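Local atomic coordinates of ketosynthase (PDB entry 6KXF), a protein that probably catalyses the decarboxylative condensation of malonyl-ACP with an acyl-ACP, giving a 3-oxoacyl-ACP extended by two carbons. Residues A[268-273]-A[393-398]; A[168-173]-A[336-341]; A[227-232]-A[303-308]. All blocks are in the same frame, centred on the assembly; numbering follows the deposited sequence.

Contact 1: residues A[268-273]-A[393-398]. With DYF ([(3~{R})-2,2-dimethyl-4-[[3-[2-[[(~{E})-oct-2-enoyl]amino]ethylamino]-3-oxidanylidene-propyl]amino]-3-oxidanyl-4-oxidanylidene-butyl] dihydrogen phosphate), chain D.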
# COMPACT_ATOMS: atom_id res chain seq x y z
N HIS A 268 14.86 -8.38 -3.64
CA HIS A 268 14.10 -9.53 -3.31
C HIS A 268 12.67 -9.13 -2.93
O HIS A 268 12.44 -8.02 -2.45
CB HIS A 268 14.81 -10.26 -2.16
CG HIS A 268 14.39 -11.67 -2.01
ND1 HIS A 268 13.25 -12.03 -1.32
CD2 HIS A 268 14.94 -12.83 -2.47
CE1 HIS A 268 13.13 -13.35 -1.32
NE2 HIS A 268 14.16 -13.87 -2.03
N PRO A 269 11.66 -10.00 -3.16
CA PRO A 269 10.27 -9.71 -2.82
C PRO A 269 9.89 -9.66 -1.31
O PRO A 269 8.90 -9.01 -0.97
CB PRO A 269 9.50 -10.90 -3.43
CG PRO A 269 10.43 -11.50 -4.44
CD PRO A 269 11.79 -11.31 -3.82
N THR A 270 10.64 -10.37 -0.45
CA THR A 270 10.32 -10.51 0.95
C THR A 270 11.53 -10.21 1.86
O THR A 270 11.33 -9.78 3.00
CB THR A 270 9.72 -11.89 1.28
OG1 THR A 270 10.73 -12.90 1.15
CG2 THR A 270 8.50 -12.20 0.43
N ALA A 271 12.75 -10.44 1.38
CA ALA A 271 13.94 -10.29 2.18
C ALA A 271 14.28 -8.82 2.29
O ALA A 271 14.17 -8.10 1.32
CB ALA A 271 15.11 -11.04 1.57
N PRO A 272 14.74 -8.34 3.47
CA PRO A 272 15.21 -6.96 3.60
C PRO A 272 16.61 -6.86 2.97
O PRO A 272 17.25 -7.84 2.81
CB PRO A 272 15.28 -6.74 5.11
CG PRO A 272 15.56 -8.12 5.64
CD PRO A 272 14.77 -9.06 4.75
N ASN A 273 17.05 -5.64 2.71
CA ASN A 273 18.28 -5.39 2.01
C ASN A 273 19.08 -4.34 2.76
O ASN A 273 18.58 -3.22 2.97
CB ASN A 273 18.01 -4.92 0.59
CG ASN A 273 19.25 -4.94 -0.25
OD1 ASN A 273 19.95 -3.94 -0.30
ND2 ASN A 273 19.54 -6.08 -0.86
N SER A 393 10.30 -0.64 7.14
CA SER A 393 10.51 -1.29 5.87
C SER A 393 9.44 -2.38 5.69
O SER A 393 8.67 -2.70 6.61
CB SER A 393 11.93 -1.81 5.72
OG SER A 393 12.06 -3.09 6.27
N ALA A 394 9.34 -2.87 4.46
CA ALA A 394 8.26 -3.77 4.11
C ALA A 394 8.72 -4.77 3.03
O ALA A 394 9.79 -4.61 2.46
CB ALA A 394 7.11 -2.94 3.61
N PHE A 395 7.87 -5.78 2.75
CA PHE A 395 8.01 -6.57 1.55
C PHE A 395 8.03 -5.63 0.34
O PHE A 395 7.72 -4.42 0.47
CB PHE A 395 6.89 -7.61 1.45
CG PHE A 395 6.92 -8.69 2.50
CD1 PHE A 395 8.01 -8.86 3.35
CD2 PHE A 395 5.85 -9.56 2.63
CE1 PHE A 395 8.00 -9.84 4.33
CE2 PHE A 395 5.87 -10.58 3.57
CZ PHE A 395 6.95 -10.72 4.42
N ALA A 396 8.48 -6.17 -0.81
CA ALA A 396 8.60 -5.39 -2.09
C ALA A 396 9.75 -4.36 -2.01
O ALA A 396 9.83 -3.42 -2.82
CB ALA A 396 7.26 -4.74 -2.41
N GLY A 397 10.63 -4.51 -1.01
CA GLY A 397 11.82 -3.70 -0.87
C GLY A 397 11.54 -2.24 -0.53
O GLY A 397 12.39 -1.41 -0.77
N ASN A 398 10.35 -1.93 0.03
CA ASN A 398 9.95 -0.55 0.31
C ASN A 398 10.56 -0.15 1.67
O ASN A 398 10.22 -0.75 2.67
CB ASN A 398 8.41 -0.36 0.38
CG ASN A 398 7.69 -0.54 -0.95
OD1 ASN A 398 6.47 -0.36 -1.03
ND2 ASN A 398 8.42 -0.83 -2.01
C29 DYF D . 2.51 -8.98 4.87
C26 DYF D . 5.10 -6.90 6.98
C25 DYF D . 6.35 -7.38 7.00
O13 DYF D . 11.94 -13.12 7.32
C21 DYF D . 9.73 -6.30 6.27
C17 DYF D . 11.16 -9.06 8.17
O11 DYF D . 12.63 -13.51 3.85
N22 DYF D . 8.69 -5.97 7.07
C10 DYF D . 12.52 -14.04 5.16
N19 DYF D . 11.18 -7.96 7.26
C30 DYF D . 1.65 -8.45 3.69
C31 DYF D . 0.55 -9.39 3.17
N14 DYF D . 11.42 -11.79 5.54
C28 DYF D . 3.66 -8.01 5.15
C27 DYF D . 3.86 -7.74 6.62
C23 DYF D . 7.46 -6.42 7.50
C20 DYF D . 10.68 -6.62 7.49
C16 DYF D . 11.75 -10.28 7.48
C15 DYF D . 10.83 -10.77 6.38
C12 DYF D . 11.95 -12.99 6.13
C01 DYF D . 10.19 -14.92 4.55
C02 DYF D . 11.63 -15.30 4.99
C03 DYF D . 11.55 -16.16 6.27
C04 DYF D . 12.30 -16.16 3.88
O05 DYF D . 13.58 -16.54 4.32
P06 DYF D . 14.99 -16.01 3.61
O07 DYF D . 15.50 -17.13 2.72
O08 DYF D . 15.97 -15.83 4.76
O09 DYF D . 14.80 -14.89 2.62
O18 DYF D . 10.73 -9.07 9.30
O24 DYF D . 7.37 -5.65 8.44
O HOH W 1 11.48 -7.13 0.41
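Phe-395 lays one face of its ring against Thr-270 and the other against the acyl chain of the bound pantetheine probe DYF, in a loop that probably corresponds to the phenylalanine gating loop of beta-ketoacyl-ACP synthases of the thiolase fold. CB of Thr-270 stands 4.2 Å from the centroid of the Phe-395 ring, 16° off its normal, a CH-pi contact. On the opposite face the DYF chain passes, with C28 3.7 Å from Phe-395 CD2, while C15 meets the ring edge in plane. A large flat side chain suits this place because it divides the backbone of 268-273 from the fatty chain. Its CG is turned beside the backbone N (chi1 -66°), which carries the ring out over Thr-270 and toward the probe.

The loop itself is held by backbone: Ala-396 N donates to Pro-269 O at 2.9 Å. Ala-396 and Gly-397 both have positive phi, a backbone shape that glycine adopts readily. A water ties the turn further, donating to His-268 O and Ala-271 O and accepting from Gly-397 N.

In the other loop His-268 does the holding: its ND1 accepts from Thr-270 N and from Ala-271 N, each at 3.2 Å, and so braces the turn that presents Thr-270. Its NE2 meets Asp-40 of the ACP chain, joining this turn to the carrier protein. Pro-269 and Thr-270 pack on Pro-150 of the other ketosynthase subunit. Thr-270 meets the pantetheine with side chain and backbone alike: its hydroxyl OG1 shares a weak hydrogen bond with DYF O11, while its carbonyl O accepts from DYF N14 at 3.2 Å, with a bent N-H...O angle of 136°.

Contact 2: residues A[168-173]-A[336-341]. With DYF ([(3~{R})-2,2-dimethyl-4-[[3-[2-[[(~{E})-oct-2-enoyl]amino]ethylamino]-3-oxidanylidene-propyl]amino]-3-oxidanyl-4-oxidanylidene-butyl] dihydrogen phosphate), chain D.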
# COMPACT_ATOMS: atom_id res chain seq x y z
N THR A 168 1.66 0.53 1.27
CA THR A 168 3.07 0.05 1.28
C THR A 168 3.32 -0.76 2.55
O THR A 168 4.43 -0.78 3.07
CB THR A 168 4.06 1.21 1.16
OG1 THR A 168 3.86 2.13 2.24
CG2 THR A 168 3.94 1.93 -0.16
N ALA A 169 2.26 -1.43 3.03
CA ALA A 169 2.31 -2.51 3.99
C ALA A 169 3.04 -2.05 5.26
O ALA A 169 2.64 -1.08 5.88
CB ALA A 169 2.92 -3.73 3.32
N CYS A 170 4.13 -2.72 5.63
CA CYS A 170 4.69 -2.55 6.94
C CYS A 170 5.50 -1.25 7.05
O CYS A 170 5.90 -0.93 8.12
CB CYS A 170 5.49 -3.81 7.28
SG CYS A 170 4.35 -5.19 7.49
N ALA A 171 5.68 -0.50 5.96
CA ALA A 171 6.25 0.82 5.97
C ALA A 171 5.20 1.93 5.85
O ALA A 171 5.56 3.09 5.87
CB ALA A 171 7.27 0.98 4.86
N ALA A 172 3.91 1.60 5.75
CA ALA A 172 2.94 2.59 5.30
C ALA A 172 2.79 3.82 6.21
O ALA A 172 2.64 4.92 5.70
CB ALA A 172 1.62 1.91 5.10
N GLY A 173 2.81 3.66 7.56
CA GLY A 173 2.75 4.80 8.44
C GLY A 173 3.81 5.89 8.15
O GLY A 173 3.50 7.08 8.11
N HIS A 336 3.67 -6.56 16.09
CA HIS A 336 3.76 -5.93 14.76
C HIS A 336 2.36 -5.46 14.35
O HIS A 336 1.53 -6.25 13.93
CB HIS A 336 4.40 -6.89 13.75
CG HIS A 336 4.85 -6.23 12.48
ND1 HIS A 336 4.35 -5.04 12.03
CD2 HIS A 336 5.71 -6.65 11.53
CE1 HIS A 336 4.93 -4.70 10.91
NE2 HIS A 336 5.77 -5.68 10.56
N SER A 337 2.10 -4.16 14.48
CA SER A 337 0.80 -3.59 14.09
C SER A 337 0.74 -3.22 12.59
O SER A 337 -0.13 -2.51 12.15
CB SER A 337 0.45 -2.42 14.97
OG SER A 337 1.46 -1.44 14.98
N MET A 338 1.64 -3.78 11.78
CA MET A 338 1.48 -3.80 10.33
C MET A 338 1.56 -2.35 9.79
O MET A 338 2.57 -1.68 10.01
CB MET A 338 0.16 -4.51 9.98
CG MET A 338 0.09 -5.93 10.55
SD MET A 338 1.55 -6.95 10.01
CE MET A 338 1.30 -8.32 11.14
N GLY A 339 0.51 -1.86 9.11
CA GLY A 339 0.49 -0.48 8.59
C GLY A 339 0.53 0.57 9.70
O GLY A 339 1.08 1.66 9.51
N ALA A 340 -0.05 0.25 10.88
CA ALA A 340 -0.05 1.15 12.00
C ALA A 340 1.33 1.21 12.68
O ALA A 340 1.57 2.15 13.40
CB ALA A 340 -1.12 0.74 12.98
N ALA A 341 2.24 0.26 12.42
CA ALA A 341 3.45 0.09 13.28
C ALA A 341 4.32 1.34 13.23
O ALA A 341 4.76 1.81 14.27
CB ALA A 341 4.27 -1.12 12.89
C29 DYF D . 2.51 -8.98 4.87
C26 DYF D . 5.10 -6.90 6.98
C25 DYF D . 6.35 -7.38 7.00
O13 DYF D . 11.94 -13.12 7.32
C21 DYF D . 9.73 -6.30 6.27
C17 DYF D . 11.16 -9.06 8.17
O11 DYF D . 12.63 -13.51 3.85
N22 DYF D . 8.69 -5.97 7.07
C10 DYF D . 12.52 -14.04 5.16
N19 DYF D . 11.18 -7.96 7.26
C30 DYF D . 1.65 -8.45 3.69
C31 DYF D . 0.55 -9.39 3.17
N14 DYF D . 11.42 -11.79 5.54
C28 DYF D . 3.66 -8.01 5.15
C27 DYF D . 3.86 -7.74 6.62
C23 DYF D . 7.46 -6.42 7.50
C20 DYF D . 10.68 -6.62 7.49
C16 DYF D . 11.75 -10.28 7.48
C15 DYF D . 10.83 -10.77 6.38
C12 DYF D . 11.95 -12.99 6.13
C01 DYF D . 10.19 -14.92 4.55
C02 DYF D . 11.63 -15.30 4.99
C03 DYF D . 11.55 -16.16 6.27
C04 DYF D . 12.30 -16.16 3.88
O05 DYF D . 13.58 -16.54 4.32
P06 DYF D . 14.99 -16.01 3.61
O07 DYF D . 15.50 -17.13 2.72
O08 DYF D . 15.97 -15.83 4.76
O09 DYF D . 14.80 -14.89 2.62
O18 DYF D . 10.73 -9.07 9.30
O24 DYF D . 7.37 -5.65 8.44
O HOH W 2 4.12 0.57 9.33
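Cys-170 and His-336 face each other in the thiolase-fold active site, Cys-170 leading into helix 172-185, as the nucleophile does in the Cys-His-His ketosynthases. SG of Cys-170 is bonded covalently to DYF C26 (1.9 Å), and the same sulfur approaches His-336 NE2 obliquely at 3.4 Å. NE2 also donates almost straight to DYF O24, at 2.7 Å, though the position of O24 is less certain.

This is the tight half. The His-336 ring lies with CG anti to the backbone N (chi1 -165°), which carries NE2 toward Cys-170, and ND1 accepts from Met-338 N at 3.0 Å, fixing the ring's rotation. Met-338 bends back at chi2 to set SD over one face of that ring, where a soft, flexible thioether fits well.

Farther along, the backbones still come near one another, since Gly-173 and Gly-339 have no side chains to part them, but what joins them is weaker: a CA-H...O contact from Gly-339 CA to Ala-169 O, a weak hydrogen bond from Gly-173 N to Gly-339 O, and a water that bridges the two segments, 2.6 Å from Cys-170 O and 2.8 Å from Met-338 O.

Contact 3: residues A[227-232]-A[303-308]. With DYF ([(3~{R})-2,2-dimethyl-4-[[3-[2-[[(~{E})-oct-2-enoyl]amino]ethylamino]-3-oxidanylidene-propyl]amino]-3-oxidanyl-4-oxidanylidene-butyl] dihydrogen phosphate), chain D.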
# COMPACT_ATOMS: atom_id res chain seq x y z
N GLN A 227 12.71 -15.45 17.82
CA GLN A 227 11.96 -16.40 17.00
C GLN A 227 10.81 -15.75 16.21
O GLN A 227 9.92 -16.48 15.77
CB GLN A 227 11.30 -17.44 17.91
CG GLN A 227 12.27 -18.05 18.91
CD GLN A 227 13.14 -19.08 18.24
OE1 GLN A 227 12.69 -19.80 17.35
NE2 GLN A 227 14.39 -19.15 18.65
N GLY A 228 10.81 -14.43 16.05
CA GLY A 228 9.83 -13.73 15.19
C GLY A 228 8.85 -12.86 15.97
O GLY A 228 9.08 -12.52 17.15
N ILE A 229 7.73 -12.54 15.29
CA ILE A 229 6.75 -11.48 15.64
C ILE A 229 5.58 -12.08 16.42
O ILE A 229 5.32 -13.30 16.40
CB ILE A 229 6.21 -10.79 14.36
CG1 ILE A 229 5.12 -11.63 13.67
CG2 ILE A 229 7.33 -10.48 13.40
CD1 ILE A 229 4.26 -10.87 12.67
N LEU A 230 4.79 -11.18 17.02
CA LEU A 230 3.39 -11.44 17.26
C LEU A 230 2.67 -10.45 16.37
O LEU A 230 3.22 -9.39 16.12
CB LEU A 230 3.00 -11.20 18.72
CG LEU A 230 3.57 -12.17 19.75
CD1 LEU A 230 3.41 -11.61 21.14
CD2 LEU A 230 2.92 -13.53 19.65
N THR A 231 1.50 -10.83 15.85
CA THR A 231 0.68 -9.91 15.07
C THR A 231 0.01 -8.91 16.02
O THR A 231 -0.32 -9.22 17.18
CB THR A 231 -0.34 -10.66 14.20
OG1 THR A 231 -1.28 -11.33 15.04
CG2 THR A 231 0.31 -11.62 13.24
N GLY A 232 -0.14 -7.68 15.54
CA GLY A 232 -0.73 -6.61 16.27
C GLY A 232 -1.72 -5.84 15.41
O GLY A 232 -2.01 -6.22 14.29
N THR A 303 11.42 -6.01 13.98
CA THR A 303 10.28 -6.89 14.08
C THR A 303 10.54 -8.12 14.95
O THR A 303 9.58 -8.81 15.37
CB THR A 303 9.83 -7.38 12.70
OG1 THR A 303 10.97 -7.96 12.05
CG2 THR A 303 9.22 -6.28 11.86
N GLY A 304 11.82 -8.43 15.19
CA GLY A 304 12.16 -9.59 15.99
C GLY A 304 12.33 -10.84 15.14
O GLY A 304 12.48 -11.91 15.65
N THR A 305 12.30 -10.70 13.81
CA THR A 305 12.66 -11.86 12.95
C THR A 305 14.19 -11.98 12.84
O THR A 305 14.95 -11.02 13.06
CB THR A 305 12.04 -11.79 11.54
OG1 THR A 305 12.52 -10.64 10.83
CG2 THR A 305 10.53 -11.74 11.56
N LYS A 306 14.64 -13.18 12.47
CA LYS A 306 16.08 -13.43 12.29
C LYS A 306 16.60 -12.47 11.21
O LYS A 306 17.52 -11.70 11.46
CB LYS A 306 16.34 -14.93 12.03
CG LYS A 306 16.76 -15.74 13.26
CD LYS A 306 18.20 -15.41 13.77
CE LYS A 306 18.71 -16.24 14.94
NZ LYS A 306 17.74 -16.34 16.06
N ALA A 307 15.93 -12.45 10.05
CA ALA A 307 16.43 -11.72 8.88
C ALA A 307 16.33 -10.22 9.13
O ALA A 307 17.24 -9.48 8.76
CB ALA A 307 15.65 -12.11 7.65
N ASN A 308 15.23 -9.75 9.74
CA ASN A 308 15.05 -8.28 9.83
C ASN A 308 16.16 -7.66 10.70
O ASN A 308 16.83 -6.71 10.31
CB ASN A 308 13.72 -7.82 10.43
CG ASN A 308 13.73 -6.32 10.60
OD1 ASN A 308 13.55 -5.60 9.63
ND2 ASN A 308 14.07 -5.83 11.79
C29 DYF D . 2.51 -8.98 4.87
C26 DYF D . 5.10 -6.90 6.98
C25 DYF D . 6.35 -7.38 7.00
O13 DYF D . 11.94 -13.12 7.32
C21 DYF D . 9.73 -6.30 6.27
C17 DYF D . 11.16 -9.06 8.17
O11 DYF D . 12.63 -13.51 3.85
N22 DYF D . 8.69 -5.97 7.07
C10 DYF D . 12.52 -14.04 5.16
N19 DYF D . 11.18 -7.96 7.26
C30 DYF D . 1.65 -8.45 3.69
C31 DYF D . 0.55 -9.39 3.17
N14 DYF D . 11.42 -11.79 5.54
C28 DYF D . 3.66 -8.01 5.15
C27 DYF D . 3.86 -7.74 6.62
C23 DYF D . 7.46 -6.42 7.50
C20 DYF D . 10.68 -6.62 7.49
C16 DYF D . 11.75 -10.28 7.48
C15 DYF D . 10.83 -10.77 6.38
C12 DYF D . 11.95 -12.99 6.13
C01 DYF D . 10.19 -14.92 4.55
C02 DYF D . 11.63 -15.30 4.99
C03 DYF D . 11.55 -16.16 6.27
C04 DYF D . 12.30 -16.16 3.88
O05 DYF D . 13.58 -16.54 4.32
P06 DYF D . 14.99 -16.01 3.61
O07 DYF D . 15.50 -17.13 2.72
O08 DYF D . 15.97 -15.83 4.76
O09 DYF D . 14.80 -14.89 2.62
O18 DYF D . 10.73 -9.07 9.30
O24 DYF D . 7.37 -5.65 8.44
O HOH W 3 11.40 -12.38 18.29
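Ile-229 meets Thr-303 and Thr-305 through a single methyl: its CG2 lies 3.4 Å from Thr-303 O and 3.9 Å from Thr-305 CG2. The two CG2 methyls of Ile-229 and Thr-305 meet side by side, a small apolar contact suited to beta-branched residues. Next to it Gly-228 N forms a weak bond with Gly-304 O (3.0 Å), and a water donates to both Gly-228 O and Gly-304 O. Both glycines have positive phi, and their lack of a beta carbon spares a collision with the preceding carbonyl.

One step out, the threonines turn their methyls beside the backbone N, and their hydroxyls, between N and carbonyl carbon, converge on the probe. Thr-303 OG1 donates to DYF O18 at 3.0 Å and Thr-305 OG1 at 2.8 Å, so two hydroxyls grip one amide oxygen. Thr-305 OG1 also accepts from Asn-308 N, the N-cap bond that starts helix 306-320.

Farther out, Asp-309 accepts from Gly-304 N, and Arg-226 donates to the carbonyls of Thr-305 and Lys-306. With the neighbouring His-301 and Gly-302, this segment spells the HGTGT motif of ketosynthases, here lining the pantetheine channel.

In the fold
All three contacts are largely buried and touch the same probe, but at different depths. Contact 2 is central, about 5 Å from the chain centre, whereas the centres of contacts 1 and 3 lie about 17 and 15 Å away, where the ACP chain comes within reach. The chemistry follows: a covalent sulfur bond at contact 2, chiefly ring packing and a backbone carbonyl at contact 1, paired threonine hydroxyls on one amide oxygen at contact 3. The backbone of His-336 appears to pair with Leu-230 and Gly-232, joining contacts 2 and 3, while Ala-394 packs on Thr-168 and Cys-170, joining contacts 1 and 2. Pro-272 touches helix 306-320, so that each contact touches the other two.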